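Local coordinates for protein thin, isoform D (PDB 6XG7) that probably acts as a zinc-binding ubiquitin-protein transferase, represented here by its NHL-repeat beta-propeller, a domain associated with protein-protein interaction, at residues 231-236 and 258-263; 254-259 and 267-272; 278-283 and 294-299. One frame throughout, in Å; residues are numbered along the deposited sequence.

Contact 1 (231-236 and 258-263)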
ATOM      1  N   GLY A 231      14.134   4.098 -13.263  1.00 15.22           N
ATOM      2  CA  GLY A 231      14.062   5.186 -12.309  1.00 15.48           C
ATOM      3  C   GLY A 231      13.039   6.260 -12.612  1.00 15.37           C
ATOM      4  O   GLY A 231      12.939   7.225 -11.846  1.00 16.76           O
ATOM      5  N   GLN A 232      12.272   6.117 -13.687  1.00 14.30           N
ATOM      6  CA  GLN A 232      11.175   7.006 -14.027  1.00 13.96           C
ATOM      7  C   GLN A 232       9.868   6.242 -13.874  1.00 12.74           C
ATOM      8  O   GLN A 232       9.839   5.008 -13.951  1.00 14.41           O
ATOM      9  CB  GLN A 232      11.311   7.485 -15.471  1.00 15.23           C
ATOM     10  CG  GLN A 232      12.602   8.229 -15.724  1.00 17.98           C
ATOM     11  CD  GLN A 232      12.700   8.720 -17.145  1.00 19.59           C
ATOM     12  OE1 GLN A 232      12.349   8.008 -18.084  1.00 18.55           O
ATOM     13  NE2 GLN A 232      13.183   9.947 -17.315  1.00 24.40           N
ATOM     14  N   PHE A 233       8.780   6.984 -13.645  1.00 12.23           N
ATOM     15  CA  PHE A 233       7.490   6.378 -13.361  1.00 12.11           C
ATOM     16  C   PHE A 233       6.402   6.939 -14.267  1.00 12.80           C
ATOM     17  O   PHE A 233       6.506   8.054 -14.786  1.00 13.31           O
ATOM     18  CB  PHE A 233       7.027   6.652 -11.920  1.00 12.86           C
ATOM     19  CG  PHE A 233       8.011   6.261 -10.859  1.00 11.88           C
ATOM     20  CD1 PHE A 233       8.381   4.948 -10.683  1.00 12.58           C
ATOM     21  CD2 PHE A 233       8.536   7.212 -10.018  1.00 13.84           C
ATOM     22  CE1 PHE A 233       9.271   4.589  -9.683  1.00 13.04           C
ATOM     23  CE2 PHE A 233       9.436   6.852  -9.029  1.00 15.39           C
ATOM     24  CZ  PHE A 233       9.791   5.536  -8.864  1.00 14.00           C
ATOM     25  N   LYS A 234       5.323   6.164 -14.391  1.00 12.47           N
ATOM     26  CA  LYS A 234       4.045   6.643 -14.911  1.00 12.49           C
ATOM     27  C   LYS A 234       2.966   6.195 -13.933  1.00 11.84           C
ATOM     28  O   LYS A 234       2.704   4.993 -13.806  1.00 12.70           O
ATOM     29  CB  LYS A 234       3.779   6.104 -16.311  1.00 14.46           C
ATOM     30  CG  LYS A 234       4.686   6.713 -17.368  1.00 18.55           C
ATOM     31  CD  LYS A 234       4.351   8.179 -17.665  1.00 21.97           C
ATOM     32  N   PHE A 235       2.365   7.151 -13.222  1.00 12.40           N
ATOM     33  CA  PHE A 235       1.259   6.885 -12.308  1.00 12.66           C
ATOM     34  C   PHE A 235       1.611   5.787 -11.300  1.00 13.19           C
ATOM     35  O   PHE A 235       0.904   4.783 -11.192  1.00 14.34           O
ATOM     36  CB  PHE A 235      -0.019   6.536 -13.060  1.00 15.09           C
ATOM     37  CG  PHE A 235      -0.505   7.626 -13.970  1.00 16.27           C
ATOM     38  CD1 PHE A 235      -1.053   8.796 -13.455  1.00 16.75           C
ATOM     39  CD2 PHE A 235      -0.442   7.471 -15.340  1.00 17.47           C
ATOM     40  CE1 PHE A 235      -1.504   9.789 -14.288  1.00 18.62           C
ATOM     41  CE2 PHE A 235      -0.901   8.465 -16.180  1.00 18.13           C
ATOM     42  CZ  PHE A 235      -1.437   9.623 -15.648  1.00 17.87           C
ATOM     43  N   PRO A 236       2.675   5.973 -10.517  1.00 11.80           N
ATOM     44  CA  PRO A 236       3.037   4.947  -9.531  1.00 12.38           C
ATOM     45  C   PRO A 236       1.924   4.753  -8.507  1.00 11.41           C
ATOM     46  O   PRO A 236       1.206   5.694  -8.157  1.00 13.40           O
ATOM     47  CB  PRO A 236       4.313   5.503  -8.886  1.00 14.01           C
ATOM     48  CG  PRO A 236       4.195   7.016  -9.067  1.00 13.40           C
ATOM     49  CD  PRO A 236       3.486   7.200 -10.388  1.00 13.09           C
ATOM     50  N   GLN A 258       9.690  -1.513  -9.607  1.00 10.03           N
ATOM     51  CA  GLN A 258      11.045  -0.985  -9.504  1.00 10.44           C
ATOM     52  C   GLN A 258      11.503  -1.036  -8.053  1.00 10.17           C
ATOM     53  O   GLN A 258      10.712  -0.813  -7.127  1.00 11.65           O
ATOM     54  CB  GLN A 258      11.127   0.443 -10.035  1.00 11.39           C
ATOM     55  CG  GLN A 258      10.831   0.559 -11.501  1.00 12.08           C
ATOM     56  CD  GLN A 258      11.253   1.893 -12.037  1.00 12.65           C
ATOM     57  OE1 GLN A 258      12.433   2.224 -12.029  1.00 15.20           O
ATOM     58  NE2 GLN A 258      10.294   2.683 -12.498  1.00 14.15           N
ATOM     59  N   ILE A 259      12.786  -1.342  -7.864  1.00 11.32           N
ATOM     60  CA  ILE A 259      13.419  -1.418  -6.555  1.00 11.96           C
ATOM     61  C   ILE A 259      14.523  -0.381  -6.519  1.00 12.14           C
ATOM     62  O   ILE A 259      15.288  -0.251  -7.481  1.00 12.87           O
ATOM     63  CB  ILE A 259      14.014  -2.817  -6.301  1.00 12.04           C
ATOM     64  CG1 ILE A 259      12.980  -3.903  -6.609  1.00 13.21           C
ATOM     65  CG2 ILE A 259      14.540  -2.916  -4.857  1.00 11.94           C
ATOM     66  CD1 ILE A 259      13.539  -5.336  -6.460  1.00 13.53           C
ATOM     67  N   PHE A 260      14.620   0.334  -5.395  1.00 11.85           N
ATOM     68  CA  PHE A 260      15.613   1.377  -5.181  1.00 11.41           C
ATOM     69  C   PHE A 260      16.412   1.061  -3.931  1.00 12.29           C
ATOM     70  O   PHE A 260      15.869   0.522  -2.957  1.00 12.45           O
ATOM     71  CB  PHE A 260      14.923   2.740  -5.022  1.00 12.78           C
ATOM     72  CG  PHE A 260      14.174   3.143  -6.249  1.00 12.21           C
ATOM     73  CD1 PHE A 260      12.886   2.681  -6.468  1.00 11.59           C
ATOM     74  CD2 PHE A 260      14.784   3.919  -7.222  1.00 13.48           C
ATOM     75  CE1 PHE A 260      12.212   3.000  -7.620  1.00 13.42           C
ATOM     76  CE2 PHE A 260      14.119   4.235  -8.385  1.00 13.16           C
ATOM     77  CZ  PHE A 260      12.829   3.767  -8.591  1.00 13.09           C
ATOM     78  N   ASN A 261      17.701   1.392  -3.972  1.00 14.07           N
ATOM     79  CA  ASN A 261      18.522   1.353  -2.782  1.00 16.02           C
ATOM     80  C   ASN A 261      17.999   2.369  -1.770  1.00 17.36           C
ATOM     81  O   ASN A 261      17.245   3.273  -2.129  1.00 16.99           O
ATOM     82  CB  ASN A 261      19.957   1.696  -3.153  1.00 17.86           C
ATOM     83  CG  ASN A 261      20.535   0.715  -4.140  1.00 19.53           C
ATOM     84  OD1 ASN A 261      20.642  -0.476  -3.845  1.00 19.88           O
ATOM     85  ND2 ASN A 261      20.899   1.201  -5.326  1.00 21.79           N
ATOM     86  N   PRO A 262      18.396   2.249  -0.496  1.00 17.89           N
ATOM     87  CA  PRO A 262      17.856   3.176   0.510  1.00 19.69           C
ATOM     88  C   PRO A 262      18.139   4.634   0.207  1.00 19.94           C
ATOM     89  O   PRO A 262      17.342   5.494   0.602  1.00 22.47           O
ATOM     90  CB  PRO A 262      18.498   2.704   1.824  1.00 20.93           C
ATOM     91  CG  PRO A 262      18.761   1.260   1.591  1.00 20.94           C
ATOM     92  CD  PRO A 262      19.170   1.166   0.131  1.00 19.60           C
ATOM     93  N   ASP A 263      19.220   4.936  -0.513  1.00 20.34           N
ATOM     94  CA  ASP A 263      19.522   6.315  -0.888  1.00 22.11           C
ATOM     95  C   ASP A 263      18.712   6.812  -2.087  1.00 21.64           C
ATOM     96  O   ASP A 263      18.968   7.921  -2.567  1.00 22.98           O
ATOM     97  CB  ASP A 263      21.021   6.502  -1.143  1.00 24.44           C
ATOM     98  CG  ASP A 263      21.528   5.734  -2.346  1.00 24.72           C
ATOM     99  OD1 ASP A 263      20.715   5.199  -3.119  1.00 24.17           O
ATOM    100  OD2 ASP A 263      22.772   5.684  -2.525  1.00 28.43           O
TER

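Contact 2 (254-259 and 267-272)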
ATOM      1  N   ASN A 254       3.729   1.783 -16.216  1.00 13.65           N
ATOM      2  CA  ASN A 254       4.732   1.062 -16.981  1.00 13.45           C
ATOM      3  C   ASN A 254       4.670  -0.436 -16.747  1.00 14.27           C
ATOM      4  O   ASN A 254       5.560  -1.158 -17.203  1.00 15.12           O
ATOM      5  CB  ASN A 254       6.123   1.576 -16.618  1.00 13.57           C
ATOM      6  CG  ASN A 254       6.393   2.952 -17.174  1.00 14.35           C
ATOM      7  OD1 ASN A 254       6.087   3.243 -18.333  1.00 15.87           O
ATOM      8  ND2 ASN A 254       6.975   3.805 -16.362  1.00 14.56           N
ATOM      9  N   ASN A 255       3.669  -0.904 -15.996  1.00 12.82           N
ATOM     10  CA  ASN A 255       3.421  -2.332 -15.791  1.00 12.98           C
ATOM     11  C   ASN A 255       4.664  -3.061 -15.285  1.00 12.94           C
ATOM     12  O   ASN A 255       5.058  -4.113 -15.804  1.00 13.54           O
ATOM     13  CB  ASN A 255       2.852  -2.952 -17.062  1.00 13.92           C
ATOM     14  CG  ASN A 255       1.560  -2.287 -17.472  1.00 15.31           C
ATOM     15  OD1 ASN A 255       0.529  -2.452 -16.814  1.00 17.76           O
ATOM     16  ND2 ASN A 255       1.618  -1.487 -18.516  1.00 17.34           N
ATOM     17  N   ARG A 256       5.277  -2.502 -14.236  1.00 11.74           N
ATOM     18  CA  ARG A 256       6.517  -3.051 -13.712  1.00 11.67           C
ATOM     19  C   ARG A 256       6.698  -2.661 -12.254  1.00 10.28           C
ATOM     20  O   ARG A 256       6.096  -1.707 -11.753  1.00 10.87           O
ATOM     21  CB  ARG A 256       7.717  -2.563 -14.521  1.00 11.57           C
ATOM     22  CG  ARG A 256       7.983  -1.080 -14.392  1.00 12.53           C
ATOM     23  CD  ARG A 256       9.038  -0.596 -15.350  1.00 13.10           C
ATOM     24  NE  ARG A 256       9.221   0.849 -15.232  1.00 13.66           N
ATOM     25  CZ  ARG A 256      10.149   1.533 -15.879  1.00 14.40           C
ATOM     26  NH1 ARG A 256      10.992   0.895 -16.687  1.00 15.19           N
ATOM     27  NH2 ARG A 256      10.240   2.843 -15.720  1.00 14.34           N
ATOM     28  N   ILE A 257       7.527  -3.449 -11.567  1.00 10.87           N
ATOM     29  CA  ILE A 257       7.998  -3.138 -10.219  1.00 10.31           C
ATOM     30  C   ILE A 257       9.401  -2.576 -10.349  1.00  9.91           C
ATOM     31  O   ILE A 257      10.212  -3.096 -11.123  1.00 12.00           O
ATOM     32  CB  ILE A 257       8.021  -4.409  -9.346  1.00 11.03           C
ATOM     33  CG1 ILE A 257       6.608  -4.990  -9.195  1.00 14.75           C
ATOM     34  CG2 ILE A 257       8.674  -4.143  -8.011  1.00 11.86           C
ATOM     35  CD1 ILE A 257       5.585  -4.060  -8.703  1.00 20.36           C
ATOM     36  N   GLN A 258       9.690  -1.513  -9.607  1.00 10.03           N
ATOM     37  CA  GLN A 258      11.045  -0.985  -9.504  1.00 10.44           C
ATOM     38  C   GLN A 258      11.503  -1.036  -8.053  1.00 10.17           C
ATOM     39  O   GLN A 258      10.712  -0.813  -7.127  1.00 11.65           O
ATOM     40  CB  GLN A 258      11.127   0.443 -10.035  1.00 11.39           C
ATOM     41  CG  GLN A 258      10.831   0.559 -11.501  1.00 12.08           C
ATOM     42  CD  GLN A 258      11.253   1.893 -12.037  1.00 12.65           C
ATOM     43  OE1 GLN A 258      12.433   2.224 -12.029  1.00 15.20           O
ATOM     44  NE2 GLN A 258      10.294   2.683 -12.498  1.00 14.15           N
ATOM     45  N   ILE A 259      12.786  -1.342  -7.864  1.00 11.32           N
ATOM     46  CA  ILE A 259      13.419  -1.418  -6.555  1.00 11.96           C
ATOM     47  C   ILE A 259      14.523  -0.381  -6.519  1.00 12.14           C
ATOM     48  O   ILE A 259      15.288  -0.251  -7.481  1.00 12.87           O
ATOM     49  CB  ILE A 259      14.014  -2.817  -6.301  1.00 12.04           C
ATOM     50  CG1 ILE A 259      12.980  -3.903  -6.609  1.00 13.21           C
ATOM     51  CG2 ILE A 259      14.540  -2.916  -4.857  1.00 11.94           C
ATOM     52  CD1 ILE A 259      13.539  -5.336  -6.460  1.00 13.53           C
ATOM     53  N   LEU A 267      17.940   0.345  -8.463  1.00 13.73           N
ATOM     54  CA  LEU A 267      18.576  -0.962  -8.341  1.00 14.43           C
ATOM     55  C   LEU A 267      18.113  -1.951  -9.402  1.00 14.04           C
ATOM     56  O   LEU A 267      18.941  -2.569 -10.069  1.00 16.23           O
ATOM     57  CB  LEU A 267      18.348  -1.548  -6.942  1.00 15.37           C
ATOM     58  CG  LEU A 267      19.012  -2.903  -6.671  1.00 16.74           C
ATOM     59  CD1 LEU A 267      20.537  -2.798  -6.761  1.00 18.87           C
ATOM     60  CD2 LEU A 267      18.576  -3.471  -5.328  1.00 17.19           C
ATOM     61  N   LYS A 268      16.805  -2.108  -9.605  1.00 13.72           N
ATOM     62  CA  LYS A 268      16.289  -3.220 -10.392  1.00 13.77           C
ATOM     63  C   LYS A 268      14.858  -2.933 -10.831  1.00 13.86           C
ATOM     64  O   LYS A 268      14.083  -2.326 -10.096  1.00 13.94           O
ATOM     65  CB  LYS A 268      16.315  -4.469  -9.500  1.00 16.82           C
ATOM     66  CG  LYS A 268      15.649  -5.673 -10.042  1.00 20.28           C
ATOM     67  CD  LYS A 268      16.465  -6.321 -11.119  1.00 22.78           C
ATOM     68  CE  LYS A 268      15.841  -7.648 -11.439  1.00 27.10           C
ATOM     69  NZ  LYS A 268      16.621  -8.404 -12.415  1.00 28.46           N
ATOM     70  N   THR A 269      14.502  -3.423 -12.015  1.00 13.50           N
ATOM     71  CA  THR A 269      13.110  -3.482 -12.426  1.00 12.82           C
ATOM     72  C   THR A 269      12.788  -4.850 -13.010  1.00 13.11           C
ATOM     73  O   THR A 269      13.653  -5.532 -13.570  1.00 14.34           O
ATOM     74  CB  THR A 269      12.741  -2.339 -13.418  1.00 14.21           C
ATOM     75  OG1 THR A 269      11.328  -2.351 -13.652  1.00 15.45           O
ATOM     76  CG2 THR A 269      13.482  -2.490 -14.738  1.00 15.51           C
ATOM     77  N   PHE A 270      11.530  -5.253 -12.855  1.00 12.84           N
ATOM     78  CA  PHE A 270      11.016  -6.448 -13.502  1.00 12.39           C
ATOM     79  C   PHE A 270       9.530  -6.280 -13.777  1.00 12.36           C
ATOM     80  O   PHE A 270       8.838  -5.488 -13.131  1.00 12.37           O
ATOM     81  CB  PHE A 270      11.289  -7.716 -12.676  1.00 13.65           C
ATOM     82  CG  PHE A 270      10.610  -7.749 -11.327  1.00 12.87           C
ATOM     83  CD1 PHE A 270      11.199  -7.184 -10.209  1.00 12.64           C
ATOM     84  CD2 PHE A 270       9.375  -8.358 -11.180  1.00 14.07           C
ATOM     85  CE1 PHE A 270      10.580  -7.237  -8.976  1.00 13.21           C
ATOM     86  CE2 PHE A 270       8.754  -8.402  -9.938  1.00 14.92           C
ATOM     87  CZ  PHE A 270       9.377  -7.842  -8.835  1.00 14.75           C
ATOM     88  N   GLY A 271       9.056  -7.019 -14.758  1.00 13.79           N
ATOM     89  CA  GLY A 271       7.660  -7.018 -15.136  1.00 14.03           C
ATOM     90  C   GLY A 271       7.409  -6.267 -16.432  1.00 14.33           C
ATOM     91  O   GLY A 271       8.141  -5.333 -16.798  1.00 14.92           O
ATOM     92  N   SER A 272       6.354  -6.679 -17.135  1.00 14.51           N
ATOM     93  CA  SER A 272       5.868  -6.016 -18.336  1.00 15.42           C
ATOM     94  C   SER A 272       4.378  -6.316 -18.478  1.00 14.59           C
ATOM     95  O   SER A 272       3.810  -7.109 -17.730  1.00 14.76           O
ATOM     96  CB  SER A 272       6.634  -6.478 -19.572  1.00 18.33           C
ATOM     97  OG  SER A 272       6.558  -7.880 -19.668  1.00 20.35           O
TER
HETATM   98  O   HOH W   1       7.524  -2.926 -18.324  1.00 25.72           O

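Contact 3 (278-283 and 294-299)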
ATOM      1  N   SER A 278       4.497 -13.473 -14.453  1.00 20.82           N
ATOM      2  CA  SER A 278       5.435 -12.367 -14.274  1.00 19.89           C
ATOM      3  C   SER A 278       5.088 -11.149 -15.129  1.00 17.52           C
ATOM      4  O   SER A 278       5.946 -10.291 -15.395  1.00 19.13           O
ATOM      5  CB  SER A 278       6.880 -12.835 -14.507  1.00 22.58           C
ATOM      6  OG  SER A 278       7.117 -14.050 -13.808  1.00 25.27           O
ATOM      7  N   GLU A 279       3.840 -11.053 -15.562  1.00 14.69           N
ATOM      8  CA  GLU A 279       3.334  -9.901 -16.281  1.00 13.55           C
ATOM      9  C   GLU A 279       2.218  -9.269 -15.455  1.00 13.30           C
ATOM     10  O   GLU A 279       1.633  -9.908 -14.577  1.00 14.32           O
ATOM     11  CB  GLU A 279       2.804 -10.309 -17.658  1.00 15.78           C
ATOM     12  CG  GLU A 279       3.835 -11.009 -18.504  1.00 18.51           C
ATOM     13  CD  GLU A 279       3.286 -11.498 -19.838  1.00 20.62           C
ATOM     14  OE1 GLU A 279       4.060 -11.514 -20.816  1.00 23.98           O
ATOM     15  OE2 GLU A 279       2.092 -11.879 -19.916  1.00 19.56           O
ATOM     16  N   PHE A 280       1.919  -8.011 -15.759  1.00 13.25           N
ATOM     17  CA  PHE A 280       0.964  -7.234 -14.988  1.00 13.01           C
ATOM     18  C   PHE A 280       0.070  -6.426 -15.921  1.00 13.39           C
ATOM     19  O   PHE A 280       0.494  -6.026 -17.006  1.00 13.57           O
ATOM     20  CB  PHE A 280       1.671  -6.207 -14.106  1.00 13.43           C
ATOM     21  CG  PHE A 280       2.750  -6.775 -13.225  1.00 13.20           C
ATOM     22  CD1 PHE A 280       2.474  -7.766 -12.301  1.00 12.63           C
ATOM     23  CD2 PHE A 280       4.030  -6.270 -13.285  1.00 14.18           C
ATOM     24  CE1 PHE A 280       3.456  -8.253 -11.470  1.00 12.38           C
ATOM     25  CE2 PHE A 280       5.015  -6.758 -12.463  1.00 14.30           C
ATOM     26  CZ  PHE A 280       4.725  -7.746 -11.547  1.00 13.55           C
ATOM     27  N   LYS A 281      -1.151  -6.123 -15.466  1.00 14.67           N
ATOM     28  CA  LYS A 281      -2.009  -5.205 -16.216  1.00 15.66           C
ATOM     29  C   LYS A 281      -2.509  -3.987 -15.452  1.00 19.33           C
ATOM     30  O   LYS A 281      -2.879  -2.994 -16.092  1.00 21.01           O
ATOM     31  CB  LYS A 281      -3.219  -5.937 -16.819  1.00 17.18           C
ATOM     32  CG  LYS A 281      -2.856  -6.729 -18.061  1.00 17.30           C
ATOM     33  CD  LYS A 281      -4.058  -7.256 -18.798  1.00 19.67           C
ATOM     34  CE  LYS A 281      -3.635  -7.987 -20.050  1.00 22.78           C
ATOM     35  NZ  LYS A 281      -4.801  -8.491 -20.811  1.00 25.98           N
ATOM     36  N   GLY A 282      -2.603  -4.042 -14.141  1.00 19.09           N
ATOM     37  CA  GLY A 282      -3.029  -2.872 -13.393  1.00 18.33           C
ATOM     38  C   GLY A 282      -2.592  -2.940 -11.944  1.00 16.27           C
ATOM     39  O   GLY A 282      -3.362  -3.342 -11.072  1.00 18.29           O
ATOM     40  N   LEU A 283      -1.353  -2.541 -11.673  1.00 14.45           N
ATOM     41  CA  LEU A 283      -0.774  -2.720 -10.349  1.00 12.17           C
ATOM     42  C   LEU A 283      -1.404  -1.797  -9.316  1.00 12.30           C
ATOM     43  O   LEU A 283      -1.698  -0.625  -9.589  1.00 13.56           O
ATOM     44  CB  LEU A 283       0.715  -2.408 -10.402  1.00 13.63           C
ATOM     45  CG  LEU A 283       1.572  -3.393 -11.192  1.00 14.65           C
ATOM     46  CD1 LEU A 283       3.031  -2.943 -11.239  1.00 17.38           C
ATOM     47  CD2 LEU A 283       1.449  -4.797 -10.617  1.00 17.70           C
ATOM     48  N   ILE A 294       8.687 -10.387  -2.663  1.00 11.30           N
ATOM     49  CA  ILE A 294       7.929  -9.195  -3.015  1.00 11.17           C
ATOM     50  C   ILE A 294       6.538  -9.646  -3.442  1.00 11.95           C
ATOM     51  O   ILE A 294       6.402 -10.525  -4.304  1.00 13.86           O
ATOM     52  CB  ILE A 294       8.616  -8.435  -4.160  1.00 11.76           C
ATOM     53  CG1 ILE A 294      10.025  -8.012  -3.770  1.00 12.66           C
ATOM     54  CG2 ILE A 294       7.788  -7.212  -4.564  1.00 12.45           C
ATOM     55  CD1 ILE A 294      10.840  -7.543  -4.964  1.00 14.06           C
ATOM     56  N   LEU A 295       5.511  -9.046  -2.848  1.00 11.97           N
ATOM     57  CA  LEU A 295       4.116  -9.344  -3.140  1.00 12.34           C
ATOM     58  C   LEU A 295       3.539  -8.167  -3.910  1.00  9.73           C
ATOM     59  O   LEU A 295       3.734  -7.018  -3.512  1.00 10.16           O
ATOM     60  CB  LEU A 295       3.289  -9.490  -1.854  1.00 18.17           C
ATOM     61  CG  LEU A 295       3.652 -10.378  -0.691  1.00 23.28           C
ATOM     62  CD1 LEU A 295       4.988 -10.066  -0.165  1.00 23.06           C
ATOM     63  CD2 LEU A 295       2.595 -10.169   0.379  1.00 25.13           C
ATOM     64  N   VAL A 296       2.766  -8.459  -4.947  1.00 10.34           N
ATOM     65  CA  VAL A 296       2.263  -7.453  -5.881  1.00 12.87           C
ATOM     66  C   VAL A 296       0.784  -7.728  -6.155  1.00 11.71           C
ATOM     67  O   VAL A 296       0.419  -8.852  -6.508  1.00 12.67           O
ATOM     68  CB  VAL A 296       3.099  -7.540  -7.184  1.00 18.36           C
ATOM     69  CG1 VAL A 296       2.669  -6.539  -8.206  1.00 21.44           C
ATOM     70  CG2 VAL A 296       4.619  -7.391  -6.890  1.00 20.02           C
ATOM     71  N   CYS A 297      -0.035  -6.739  -5.972  1.00 13.39           N
ATOM     72  CA  CYS A 297      -1.452  -6.861  -6.378  0.51 13.11           C
ATOM     73  C   CYS A 297      -1.703  -6.324  -7.836  1.00 12.01           C
ATOM     74  O   CYS A 297      -1.316  -5.180  -8.324  1.00 13.18           O
ATOM     75  CB  CYS A 297      -2.235  -5.960  -5.466  0.51 14.91           C
ATOM     76  SG  CYS A 297      -3.936  -6.086  -5.980  0.51 15.81           S
ATOM     77  N   ASP A 298      -2.122  -7.254  -8.704  1.00 13.05           N
ATOM     78  CA  ASP A 298      -2.355  -7.013 -10.134  1.00 15.24           C
ATOM     79  C   ASP A 298      -3.873  -6.922 -10.286  1.00 17.10           C
ATOM     80  O   ASP A 298      -4.547  -7.912 -10.547  1.00 16.90           O
ATOM     81  CB  ASP A 298      -1.708  -8.214 -10.918  1.00 16.80           C
ATOM     82  CG  ASP A 298      -1.721  -8.041 -12.428  1.00 21.24           C
ATOM     83  OD1 ASP A 298      -1.988  -6.938 -12.923  1.00 21.35           O
ATOM     84  OD2 ASP A 298      -1.445  -9.055 -13.107  1.00 23.46           O
ATOM     85  N   ARG A 299      -4.416  -5.719 -10.040  1.00 18.32           N
ATOM     86  CA  ARG A 299      -5.860  -5.545  -9.886  1.00 18.87           C
ATOM     87  C   ARG A 299      -6.628  -6.022 -11.116  1.00 17.54           C
ATOM     88  O   ARG A 299      -7.670  -6.657 -10.995  1.00 17.70           O
ATOM     89  CB  ARG A 299      -6.177  -4.069  -9.629  1.00 19.50           C
ATOM     90  CG  ARG A 299      -7.658  -3.745  -9.370  1.00 20.73           C
ATOM     91  CD  ARG A 299      -8.006  -2.278  -9.718  1.00 25.00           C
ATOM     92  NE  ARG A 299      -7.809  -2.041 -11.152  1.00 27.52           N
ATOM     93  CZ  ARG A 299      -6.805  -1.348 -11.696  1.00 29.39           C
ATOM     94  NH1 ARG A 299      -5.898  -0.740 -10.945  1.00 29.24           N
ATOM     95  NH2 ARG A 299      -6.711  -1.255 -13.015  1.00 30.83           N
TER
HETATM   96  O   HOH W   2      -3.484   0.341 -11.702  1.00 24.87           O

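Contact 1 (231-236 and 258-263)
The carboxamide of Gln258 plugs into the backbone of the 231-236 loop, using both of its ends. Gly231 N donates to Gln258 OE1 over 2.8 Å, arriving in the carbonyl plane on a lone pair, while Gln258 NE2 donates to Gln232 O, also at 2.8 Å. The second bond leaves in the plane of the amide but meets the peptide carbonyl 37° out of its own plane. With CG beside the backbone N (chi1 -64°) and an extended chain beyond it, the amide is carried across to the loop. NE2 has a further acceptor in Asp251 OD2, and Gln232 O a further donor in Arg256 NH2, so the amide of the buried Gln258 is well paired and is unlikely to flip.

Against the amide lies the tightly packed apolar half. Phe233 and Phe260 approach from opposite directions and meet rim to rim, CZ of Phe233 3.5 Å from CZ of Phe260, with the ring planes 64° apart. Gly231 CA sits at the edge of the Phe260 ring, 4.0 Å from its CE2. Gly231 itself has a positive phi, where a side chain would run into the carbonyl oxygen of the preceding residue.

The other side of the loop is looser. Gln232 starts away from the strand and keeps clear of the 258-263 segment, and its OE1 accepts from Asp229 N in a partly exposed position.

As a worked case of blade packing in a propeller, the contact lays the crossover between strands 219-223 and 239-241 against the third strand of a blade. Phe233 is wedged further in, touching Val249 and Asp251 of strand 247-251 and Ile210 of strand 209-214 in the preceding blade.

Contact 2 (254-259 and 267-272)
Ile257 and Phe270 lie side by side and point the same way from their antiparallel, hydrogen-bonded pair. The ring turns its face to the isoleucine: Ile257 CB stands 4.0 Å from the Phe270 centroid and 22° off the ring normal, a CH-pi contact. What brings the ring in over its neighbour is the crowded position of CG, between the backbone N and the carbonyl carbon (chi1 63°). Ile259 meets the same ring differently, its CD1 at the edge and 4.3 Å from Phe270 CE1. A serine in place of Phe270 would probably leave Ile257 without the face it packs on and open a gap beside Ile259.

On the opposite face of the sheet Thr269 runs alongside Gln258, its OG1 donating to Ile257 O at 2.9 Å from above the carbonyl plane. Phe270 N reaches that oxygen within the plane, so two donors grip it. Arg256 crosses the threonine obliquely, CD 3.3 Å from Thr269 OG1, and carries its guanidinium on to Asp251 and Gln232 O.

Both ends of the pairing are irregular. The backbone N atoms of Leu267 and Lys268 both donate to Ile259 O, forming a classic bulge; at the other end a water links Asn254 O with Gly271 O, where a beta carbon on the glycine would crowd Arg256 CA.

The hairpin makes the outer half of its blade. Ile259 and Phe270 rest on Ile294 of strand 294-298 in the next blade, Ile257 on Val296, and helix 21-26 lies against the outer end, touching Ile259 and Leu267 and receiving Lys268 NZ at Leu26 O.

Contact 3 (278-283 and 294-299)
Leu283 presses its CD2 against CG1 of Val296 at 3.2 Å, closer than ordinary van der Waals contact, as the two side chains meet at a slant. The same methyl lies over one face of the Phe280 ring, and that ring crosses Val296 at about a right angle, CE1 3.8 Å from Val296 CG1. The three form a small buried core.

Asp298 organises the polar half. With CG anti to the backbone N (chi1 -173°), the carboxylate swings across to the bend of the facing segment, where OD1 takes two backbone amides: Lys281 N at 2.8 Å on its syn side, and Gly282 N at 3.2 Å nearly along the C-O axis. OD2 is engaged by Asn301 ND2 and in a salt bridge with Arg303 NE; so many donors would be expected to favour the ionised form. This aspartate, asparagine and arginine belong to a sequence pattern that recurs from blade to blade.

Arg299 N donates to Gly282 O over 2.8 Å, and the arginine folds back so that one face of its guanidinium lies over that oxygen. A beta carbon on Gly282 would collide with Arg299 NH2. A water joins Arg299 NH1, also salt-bridged to Glu284, to Leu283 O. Leu283 and Asp298 form a non-hydrogen-bonded antiparallel pair, with Leu283 CA 3.2 Å from Cys297 O in a CA-H...O contact.

Strands 279-288 and 294-298 are the inner hairpin of the last blade. Phe280, Leu283 and Val296 all reach Ile257 of strand 256-260 in the blade before, and on the outer side strand 303-306 follows, with Gln305 against Phe280 and Asp298.

Overall arrangement
From the N terminus, helix 21-26 and strand 33-36 come first, the strand completing the last blade beside strand 303-306, a Velcro-type closure of the propeller. Far along the chain, contact 1 closes the loop from 231 to 263, which takes in strands 239-241 and 247-251 and ends just past strand 256-260. Contact 2 starts within that loop, at 254, and ends beyond it, at 272, so the two cross and share Gln258 and Ile259 of strand 256-260. Contact 3 follows in series, closing a hairpin in the next blade. Its link to contact 2 runs through Ser272 O and Phe280 N, 2.9 Å apart, joining successive blades.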